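Local coordinates for protein C-glycoside 3-oxidase (PDB 7DVE) that oxidises the C3 hydroxyl of the sugar in C-glycosides such as isoorientin and mangiferin, using bound FAD and passing the electrons to oxygen to give hydrogen peroxide, at residues D107-L112 with Q399-L404; Y294-A299 with K375-S380; H53-A58 with T322-Y327. All blocks are in the same frame, centred on the assembly; numbering follows the deposited sequence.

Contact 1 of 3, residues D107-L112 with Q399-L404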
loop_
_atom_site.group_PDB
_atom_site.type_symbol
_atom_site.label_atom_id
_atom_site.label_comp_id
_atom_site.label_asym_id
_atom_site.label_seq_id
_atom_site.Cartn_x
_atom_site.Cartn_y
_atom_site.Cartn_z
ATOM N N ASP A 107 6.237 -23.268 13.127
ATOM C CA ASP A 107 6.252 -23.804 14.484
ATOM C C ASP A 107 6.931 -22.854 15.453
ATOM O O ASP A 107 8.121 -22.555 15.310
ATOM C CB ASP A 107 6.991 -25.158 14.528
ATOM C CG ASP A 107 6.339 -26.235 13.673
ATOM O OD1 ASP A 107 5.275 -25.956 13.094
ATOM O OD2 ASP A 107 6.897 -27.374 13.597
ATOM N N GLY A 108 6.204 -22.449 16.488
ATOM C CA GLY A 108 6.818 -21.694 17.559
ATOM C C GLY A 108 7.014 -20.222 17.265
ATOM O O GLY A 108 7.619 -19.524 18.086
ATOM N N GLU A 109 6.509 -19.728 16.140
ATOM C CA GLU A 109 6.688 -18.354 15.686
ATOM C C GLU A 109 5.369 -17.604 15.739
ATOM O O GLU A 109 4.292 -18.204 15.700
ATOM C CB GLU A 109 7.243 -18.327 14.255
ATOM C CG GLU A 109 8.632 -18.951 14.162
ATOM C CD GLU A 109 9.296 -18.756 12.813
ATOM O OE1 GLU A 109 8.691 -18.088 11.959
ATOM O OE2 GLU A 109 10.440 -19.251 12.621
ATOM N N ASP A 110 5.462 -16.271 15.811
ATOM C CA ASP A 110 4.263 -15.441 15.739
ATOM C C ASP A 110 3.586 -15.554 14.382
ATOM O O ASP A 110 2.350 -15.547 14.296
ATOM C CB ASP A 110 4.605 -13.982 16.040
ATOM C CG ASP A 110 5.277 -13.823 17.385
ATOM O OD1 ASP A 110 4.564 -13.809 18.409
ATOM O OD2 ASP A 110 6.526 -13.721 17.428
ATOM N N GLY A 111 4.377 -15.643 13.312
ATOM C CA GLY A 111 3.872 -15.559 11.945
ATOM C C GLY A 111 3.147 -14.250 11.657
ATOM O O GLY A 111 3.158 -13.291 12.431
ATOM N N LEU A 112 2.496 -14.244 10.489
ATOM C CA LEU A 112 1.633 -13.155 10.040
ATOM C C LEU A 112 0.274 -13.752 9.690
ATOM O O LEU A 112 -0.063 -13.905 8.507
ATOM C CB LEU A 112 2.246 -12.432 8.844
ATOM C CG LEU A 112 3.546 -11.649 9.088
ATOM C CD1 LEU A 112 4.087 -11.117 7.761
ATOM C CD2 LEU A 112 3.274 -10.485 10.036
ATOM N N GLN A 399 6.065 -19.632 2.623
ATOM C CA GLN A 399 6.135 -19.903 4.047
ATOM C C GLN A 399 6.616 -18.614 4.690
ATOM O O GLN A 399 7.590 -18.011 4.225
ATOM C CB GLN A 399 7.076 -21.076 4.369
ATOM C CG GLN A 399 7.326 -21.242 5.851
ATOM C CD GLN A 399 6.060 -21.654 6.597
ATOM O OE1 GLN A 399 5.323 -22.531 6.129
ATOM N NE2 GLN A 399 5.796 -21.025 7.754
ATOM N N LEU A 400 5.896 -18.154 5.700
ATOM C CA LEU A 400 6.186 -16.894 6.363
ATOM C C LEU A 400 6.896 -17.186 7.678
ATOM O O LEU A 400 6.427 -18.011 8.474
ATOM C CB LEU A 400 4.902 -16.095 6.603
ATOM C CG LEU A 400 4.204 -15.432 5.397
ATOM C CD1 LEU A 400 3.115 -14.454 5.856
ATOM C CD2 LEU A 400 5.195 -14.748 4.469
ATOM N N HIS A 401 8.034 -16.526 7.894
ATOM C CA HIS A 401 8.796 -16.632 9.132
ATOM C C HIS A 401 8.769 -15.269 9.812
ATOM O O HIS A 401 9.228 -14.279 9.234
ATOM C CB HIS A 401 10.239 -17.064 8.867
ATOM C CG HIS A 401 10.384 -18.462 8.343
ATOM N ND1 HIS A 401 10.525 -19.552 9.174
ATOM C CD2 HIS A 401 10.485 -18.939 7.080
ATOM C CE1 HIS A 401 10.670 -20.646 8.447
ATOM N NE2 HIS A 401 10.650 -20.303 7.173
ATOM N N TYR A 402 8.268 -15.220 11.041
ATOM C CA TYR A 402 8.036 -13.926 11.662
ATOM C C TYR A 402 7.997 -14.078 13.172
ATOM O O TYR A 402 7.201 -14.858 13.707
ATOM C CB TYR A 402 6.743 -13.323 11.165
ATOM C CG TYR A 402 6.676 -11.825 11.277
ATOM C CD1 TYR A 402 7.371 -11.003 10.384
ATOM C CD2 TYR A 402 5.910 -11.223 12.271
ATOM C CE1 TYR A 402 7.295 -9.628 10.484
ATOM C CE2 TYR A 402 5.842 -9.856 12.383
ATOM C CZ TYR A 402 6.524 -9.058 11.485
ATOM O OH TYR A 402 6.435 -7.686 11.601
ATOM N N THR A 403 8.838 -13.311 13.850
ATOM C CA THR A 403 8.952 -13.353 15.294
ATOM C C THR A 403 8.940 -11.925 15.828
ATOM O O THR A 403 9.528 -11.018 15.235
ATOM C CB THR A 403 10.234 -14.117 15.742
ATOM O OG1 THR A 403 11.412 -13.588 15.085
ATOM C CG2 THR A 403 10.101 -15.608 15.418
ATOM N N LEU A 404 8.218 -11.735 16.926
ATOM C CA LEU A 404 8.264 -10.512 17.708
ATOM C C LEU A 404 9.423 -10.598 18.691
ATOM O O LEU A 404 9.489 -11.531 19.497
ATOM C CB LEU A 404 6.943 -10.320 18.452
ATOM C CG LEU A 404 5.691 -10.078 17.593
ATOM C CD1 LEU A 404 4.544 -9.480 18.404
ATOM C CD2 LEU A 404 6.013 -9.217 16.391
HETATM O O HOH W 1 6.167 -17.821 11.036
#

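Contact 2 of 3, residues Y294-A299 with K375-S380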
loop_
_atom_site.group_PDB
_atom_site.type_symbol
_atom_site.label_atom_id
_atom_site.label_comp_id
_atom_site.label_asym_id
_atom_site.label_seq_id
_atom_site.Cartn_x
_atom_site.Cartn_y
_atom_site.Cartn_z
ATOM N N TYR A 294 14.122 -9.573 5.762
ATOM C CA TYR A 294 13.931 -8.272 6.416
ATOM C C TYR A 294 12.480 -7.813 6.316
ATOM O O TYR A 294 12.178 -6.627 6.482
ATOM C CB TYR A 294 14.923 -7.203 5.882
ATOM C CG TYR A 294 16.353 -7.730 5.809
ATOM C CD1 TYR A 294 17.117 -7.925 6.964
ATOM C CD2 TYR A 294 16.911 -8.109 4.595
ATOM C CE1 TYR A 294 18.410 -8.471 6.900
ATOM C CE2 TYR A 294 18.180 -8.651 4.523
ATOM C CZ TYR A 294 18.930 -8.836 5.674
ATOM O OH TYR A 294 20.198 -9.376 5.568
ATOM N N LEU A 295 11.590 -8.775 6.063
ATOM C CA LEU A 295 10.150 -8.564 5.988
ATOM C C LEU A 295 9.616 -7.946 7.278
ATOM O O LEU A 295 9.880 -8.443 8.376
ATOM C CB LEU A 295 9.458 -9.917 5.749
ATOM C CG LEU A 295 7.925 -10.067 5.942
ATOM C CD1 LEU A 295 7.192 -9.076 5.125
ATOM C CD2 LEU A 295 7.440 -11.478 5.638
ATOM N N ASN A 296 8.814 -6.888 7.152
ATOM C CA ASN A 296 8.243 -6.308 8.361
ATOM C C ASN A 296 6.818 -5.818 8.137
ATOM O O ASN A 296 6.520 -5.130 7.152
ATOM C CB ASN A 296 9.123 -5.179 8.928
ATOM C CG ASN A 296 9.403 -4.051 7.917
ATOM O OD1 ASN A 296 8.903 -2.921 8.063
ATOM N ND2 ASN A 296 10.258 -4.346 6.923
ATOM N N ASP A 297 5.953 -6.206 9.061
ATOM C CA ASP A 297 4.590 -5.720 9.207
ATOM C C ASP A 297 4.566 -4.689 10.338
ATOM O O ASP A 297 5.489 -4.620 11.154
ATOM C CB ASP A 297 3.659 -6.917 9.469
ATOM C CG ASP A 297 2.265 -6.534 9.926
ATOM O OD1 ASP A 297 1.470 -6.037 9.095
ATOM O OD2 ASP A 297 1.929 -6.813 11.106
ATOM N N GLN A 298 3.525 -3.859 10.358
ATOM C CA GLN A 298 3.357 -2.828 11.387
ATOM C C GLN A 298 2.259 -3.277 12.349
ATOM O O GLN A 298 1.067 -3.189 12.025
ATOM C CB GLN A 298 3.017 -1.469 10.767
ATOM C CG GLN A 298 4.121 -0.810 9.907
ATOM C CD GLN A 298 3.567 0.379 9.104
ATOM O OE1 GLN A 298 2.365 0.636 9.146
ATOM N NE2 GLN A 298 4.432 1.095 8.374
ATOM N N ALA A 299 2.652 -3.757 13.533
ATOM C CA ALA A 299 1.665 -4.142 14.544
ATOM C C ALA A 299 0.671 -3.003 14.759
ATOM O O ALA A 299 1.061 -1.838 14.882
ATOM C CB ALA A 299 2.364 -4.509 15.856
ATOM N N LYS A 375 8.704 -2.031 13.281
ATOM C CA LYS A 375 9.197 -3.364 13.580
ATOM C C LYS A 375 10.683 -3.323 13.927
ATOM O O LYS A 375 11.449 -2.541 13.355
ATOM C CB LYS A 375 8.975 -4.294 12.386
ATOM C CG LYS A 375 9.319 -5.779 12.660
ATOM C CD LYS A 375 8.550 -6.396 13.830
ATOM C CE LYS A 375 8.807 -7.925 13.951
ATOM N NZ LYS A 375 10.215 -8.308 14.362
ATOM N N ASP A 376 11.075 -4.138 14.900
ATOM C CA ASP A 376 12.475 -4.485 15.100
ATOM C C ASP A 376 12.897 -5.389 13.950
ATOM O O ASP A 376 12.544 -6.574 13.922
ATOM C CB ASP A 376 12.642 -5.184 16.447
ATOM C CG ASP A 376 14.080 -5.620 16.722
ATOM O OD1 ASP A 376 14.914 -5.613 15.797
ATOM O OD2 ASP A 376 14.373 -5.963 17.883
ATOM N N LEU A 377 13.652 -4.848 13.002
ATOM C CA LEU A 377 13.966 -5.598 11.791
ATOM C C LEU A 377 14.892 -6.774 12.081
ATOM O O LEU A 377 15.835 -6.673 12.872
ATOM C CB LEU A 377 14.586 -4.672 10.748
ATOM C CG LEU A 377 13.689 -3.482 10.361
ATOM C CD1 LEU A 377 14.346 -2.673 9.284
ATOM C CD2 LEU A 377 12.357 -3.957 9.892
ATOM N N GLN A 378 14.611 -7.901 11.438
ATOM C CA GLN A 378 15.352 -9.133 11.654
ATOM C C GLN A 378 15.633 -9.795 10.315
ATOM O O GLN A 378 14.807 -9.737 9.401
ATOM C CB GLN A 378 14.578 -10.091 12.566
ATOM C CG GLN A 378 14.398 -9.571 13.984
ATOM C CD GLN A 378 13.522 -10.471 14.842
ATOM O OE1 GLN A 378 12.390 -10.799 14.478
ATOM N NE2 GLN A 378 14.037 -10.857 15.991
ATOM N N ALA A 379 16.819 -10.392 10.193
ATOM C CA ALA A 379 17.122 -11.175 9.000
ATOM C C ALA A 379 16.172 -12.357 8.854
ATOM O O ALA A 379 15.795 -12.715 7.729
ATOM C CB ALA A 379 18.571 -11.665 9.031
ATOM N N SER A 380 15.755 -12.958 9.971
ATOM C CA SER A 380 14.951 -14.172 9.893
ATOM C C SER A 380 13.480 -13.889 9.624
ATOM O O SER A 380 12.746 -14.808 9.256
ATOM C CB SER A 380 15.090 -14.977 11.180
ATOM O OG SER A 380 14.662 -14.197 12.277
HETATM O O HOH W 2 11.714 -7.709 10.466
HETATM O O HOH W 3 8.321 -1.624 10.435
#

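Contact 3 of 3, residues H53-A58 with T322-Y327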
loop_
_atom_site.group_PDB
_atom_site.type_symbol
_atom_site.label_atom_id
_atom_site.label_comp_id
_atom_site.label_asym_id
_atom_site.label_seq_id
_atom_site.Cartn_x
_atom_site.Cartn_y
_atom_site.Cartn_z
ATOM N N HIS A 53 -11.530 3.015 -7.315
ATOM C CA HIS A 53 -11.943 2.428 -6.042
ATOM C C HIS A 53 -13.339 1.817 -6.152
ATOM O O HIS A 53 -14.219 2.361 -6.817
ATOM C CB HIS A 53 -11.924 3.479 -4.925
ATOM C CG HIS A 53 -11.865 2.888 -3.549
ATOM N ND1 HIS A 53 -12.963 2.316 -2.939
ATOM C CD2 HIS A 53 -10.832 2.744 -2.678
ATOM C CE1 HIS A 53 -12.611 1.855 -1.748
ATOM N NE2 HIS A 53 -11.328 2.114 -1.560
ATOM N N VAL A 54 -13.549 0.681 -5.482
ATOM C CA VAL A 54 -14.868 0.050 -5.518
ATOM C C VAL A 54 -15.956 0.990 -4.990
ATOM O O VAL A 54 -17.097 0.931 -5.442
ATOM C CB VAL A 54 -14.856 -1.304 -4.773
ATOM C CG1 VAL A 54 -13.885 -2.296 -5.456
ATOM C CG2 VAL A 54 -14.525 -1.149 -3.269
ATOM N N LYS A 55 -15.631 1.906 -4.082
ATOM C CA LYS A 55 -16.685 2.814 -3.628
ATOM C C LYS A 55 -17.157 3.794 -4.710
ATOM O O LYS A 55 -18.035 4.627 -4.443
ATOM C CB LYS A 55 -16.205 3.590 -2.412
ATOM C CG LYS A 55 -15.908 2.722 -1.192
ATOM C CD LYS A 55 -16.445 3.369 0.092
ATOM C CE LYS A 55 -16.287 2.433 1.274
ATOM N NZ LYS A 55 -16.428 3.195 2.539
ATOM N N ASN A 56 -16.596 3.741 -5.914
ATOM C CA ASN A 56 -17.193 4.437 -7.039
ATOM C C ASN A 56 -18.446 3.747 -7.555
ATOM O O ASN A 56 -19.159 4.337 -8.367
ATOM C CB ASN A 56 -16.187 4.555 -8.182
ATOM C CG ASN A 56 -15.197 5.654 -7.964
ATOM O OD1 ASN A 56 -15.525 6.843 -8.090
ATOM N ND2 ASN A 56 -13.956 5.272 -7.642
ATOM N N ILE A 57 -18.701 2.512 -7.138
ATOM C CA ILE A 57 -19.801 1.709 -7.657
ATOM C C ILE A 57 -21.013 1.917 -6.758
ATOM O O ILE A 57 -20.965 1.611 -5.559
ATOM C CB ILE A 57 -19.423 0.222 -7.721
ATOM C CG1 ILE A 57 -18.158 0.009 -8.546
ATOM C CG2 ILE A 57 -20.585 -0.579 -8.299
ATOM C CD1 ILE A 57 -17.509 -1.360 -8.329
ATOM N N ALA A 58 -22.101 2.413 -7.341
ATOM C CA ALA A 58 -23.275 2.800 -6.567
ATOM C C ALA A 58 -24.125 1.598 -6.166
ATOM O O ALA A 58 -24.678 1.568 -5.064
ATOM C CB ALA A 58 -24.130 3.790 -7.362
ATOM N N THR A 322 -22.521 6.623 -3.370
ATOM C CA THR A 322 -21.123 6.404 -3.691
ATOM C C THR A 322 -20.259 7.293 -2.802
ATOM O O THR A 322 -20.713 8.292 -2.239
ATOM C CB THR A 322 -20.803 6.684 -5.163
ATOM O OG1 THR A 322 -20.635 8.085 -5.354
ATOM C CG2 THR A 322 -21.920 6.218 -6.048
ATOM N N GLY A 323 -19.008 6.902 -2.662
ATOM C CA GLY A 323 -18.086 7.712 -1.908
ATOM C C GLY A 323 -18.309 7.682 -0.405
ATOM O O GLY A 323 -18.877 6.739 0.181
ATOM N N LEU A 324 -17.833 8.745 0.232
ATOM C CA LEU A 324 -17.707 8.795 1.675
ATOM C C LEU A 324 -18.668 9.813 2.260
ATOM O O LEU A 324 -19.130 10.737 1.588
ATOM C CB LEU A 324 -16.283 9.152 2.100
ATOM C CG LEU A 324 -15.105 8.503 1.383
ATOM C CD1 LEU A 324 -13.774 9.239 1.704
ATOM C CD2 LEU A 324 -15.050 7.064 1.765
ATOM N N SER A 325 -18.964 9.619 3.533
ATOM C CA SER A 325 -19.638 10.639 4.300
ATOM C C SER A 325 -18.622 11.677 4.759
ATOM O O SER A 325 -17.403 11.485 4.666
ATOM C CB SER A 325 -20.310 10.018 5.507
ATOM O OG SER A 325 -19.267 9.519 6.337
ATOM N N GLU A 326 -19.129 12.782 5.295
ATOM C CA GLU A 326 -18.278 13.892 5.696
ATOM C C GLU A 326 -18.619 14.183 7.138
ATOM O O GLU A 326 -19.471 15.026 7.417
ATOM C CB GLU A 326 -18.472 15.098 4.760
ATOM C CG GLU A 326 -18.036 14.690 3.322
ATOM C CD GLU A 326 -18.016 15.809 2.315
ATOM O OE1 GLU A 326 -17.855 16.981 2.705
ATOM O OE2 GLU A 326 -18.161 15.499 1.116
ATOM N N TYR A 327 -17.975 13.454 8.044
ATOM C CA TYR A 327 -18.151 13.696 9.469
ATOM C C TYR A 327 -16.864 14.306 10.006
ATOM O O TYR A 327 -16.563 15.452 9.672
ATOM C CB TYR A 327 -18.560 12.409 10.212
ATOM C CG TYR A 327 -19.900 11.859 9.728
ATOM C CD1 TYR A 327 -21.028 12.673 9.648
ATOM C CD2 TYR A 327 -20.034 10.536 9.339
ATOM C CE1 TYR A 327 -22.236 12.181 9.193
ATOM C CE2 TYR A 327 -21.245 10.038 8.886
ATOM C CZ TYR A 327 -22.331 10.855 8.814
ATOM O OH TYR A 327 -23.519 10.349 8.349
#

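Contact 1 of 3, residues D107-L112 with Q399-L404
Glu109 OE1 is gripped by two donors: the backbone amide of Tyr402, with Tyr402 N 3.0 Å from Glu109 OE1, and a water that also donates to Leu400 O. In this GMC oxidoreductase the residues belong to a loop, 107-112, laid across the end of strand 396-401, where the chain leaves the two-stranded antiparallel sheet it forms with strand 382-386. The Tyr402 amide comes from above the carboxylate plane, 38° out of it. The other oxygen, Glu109 OE2, lies at the edge of the His401 ring, in its plane, and takes a weak but nearly straight bond from His401 ND1 at 3.5 Å. With an alanine here, the Tyr402 amide and the water would probably lose their shared acceptor, and the His401 ring a weak partner that steadies it. Next along the loop, Asp110 OD2 receives Leu404 N at 2.7 Å, again from above the carboxylate plane, while Gly111 N donates to Tyr402 O at 3.0 Å. Tyr402 swings its CG anti to the backbone N (chi1 -156°), which brings the ring beside Leu112 and lets its hydroxyl reach the backbone N of Asp297. Leu112 CB packs on Leu400 CD1, and its CD2 methyl makes a CH-pi contact over one face of Tyr402, 3.6 Å from the ring centroid.

Contact 2 of 3, residues Y294-A299 with K375-S380
Two irregular connections beside the active site of the GMC fold meet here: loop 294-299 leads into strand 300-307, and loop 375-380 follows strand 366-373, the antiparallel partner of that strand. They run in roughly opposing directions, 152° apart. Two waters bridge them: one donates to Leu295 O and accepts from Gln378 N, the other donates to Asn296 OD1 and accepts from Lys375 N at 2.9 Å. Direct contact is mostly apolar. The CD2 methyl of Leu377 rests against Asn296, 3.6 Å from both Asn296 CB and Asn296 CG. With CG between the backbone N and the carbonyl carbon (chi1 56°), the Asn296 amide lies against this methyl, and ND2 can donate to Tyr294 O at 3.0 Å, within the carbonyl plane. Lys375 CB packs on Asn296 CB at 3.6 Å, after which the lysine chain bends away to salt bridges with Asp381 and Asp408. At the outer end, Tyr294 CE1 touches Ala379 CB at 3.8 Å, and Tyr294 CA makes a CA-H...O contact with Gln378 O. Toward the other end of 294-299, Gln298 OE1 accepts from His444 ND1; the loop thus carries both this packing and a direct partner of the inferred proton acceptor, in the active-site region of a GMC oxidoreductase.

Contact 3 of 3, residues H53-A58 with T322-Y327
A short 3-10 turn, 54-56, presents its carbonyl to an extended loop: Lys55 O accepts from Gly323 N at 3.0 Å, a bond with an N-H...O angle of 163° and a donor tilted from the carbonyl plane. The contact lies at the surface of the GMC fold, joining the connection between strand 37-40 and helix 60-69 to the one that leads into strand 330-333 of the antiparallel sheet. Gly323 follows with a positive phi of 73°, a value that favours glycine. The turn itself is braced by His53, whose ND1 accepts Lys55 N at 2.9 Å in the plane of the imidazole, and whose carbonyl O takes both the backbone N and the side-chain ND2 of Asn56; Asn56 OD1 is bonded in turn to Arg205. The Lys55 chain, bent at chi2, passes Gly323 and crosses Leu324 at about a right angle, with Lys55 NZ 4.2 Å from Leu324 CD2. Thr322, just before Gly323, sets its methyl anti to its own carbonyl carbon and its CB against Lys55 O at 3.5 Å. That rotation puts the methyl against Ala58, beyond the 3-10 turn, with Thr322 CG2 3.5 Å from Ala58 CB.

In the fold
Contacts 1 and 2 form one neighbourhood, their centres 11 Å apart, whereas contact 3 lies on the opposite side of the chain's centre, its centre 36 Å from that of contact 1 and 34 Å from that of contact 2. The segments come in the order 53-58, 107-112, 294-299, 322-327, 375-380, 399-404, so contact 2 nests inside contact 1 and contact 3 crosses both. Lys375 joins the first two through Thr403 O, as does the Tyr402 hydroxyl through the backbone of Asp297; the Tyr402 and Asp297 side chains lie about 9 and 5 Å from that of His444. Contact 3 ties the region after strand 37-40 to the loop between strands 300-307 and 330-333, with the Lys55 side chain about 9 Å from FAD.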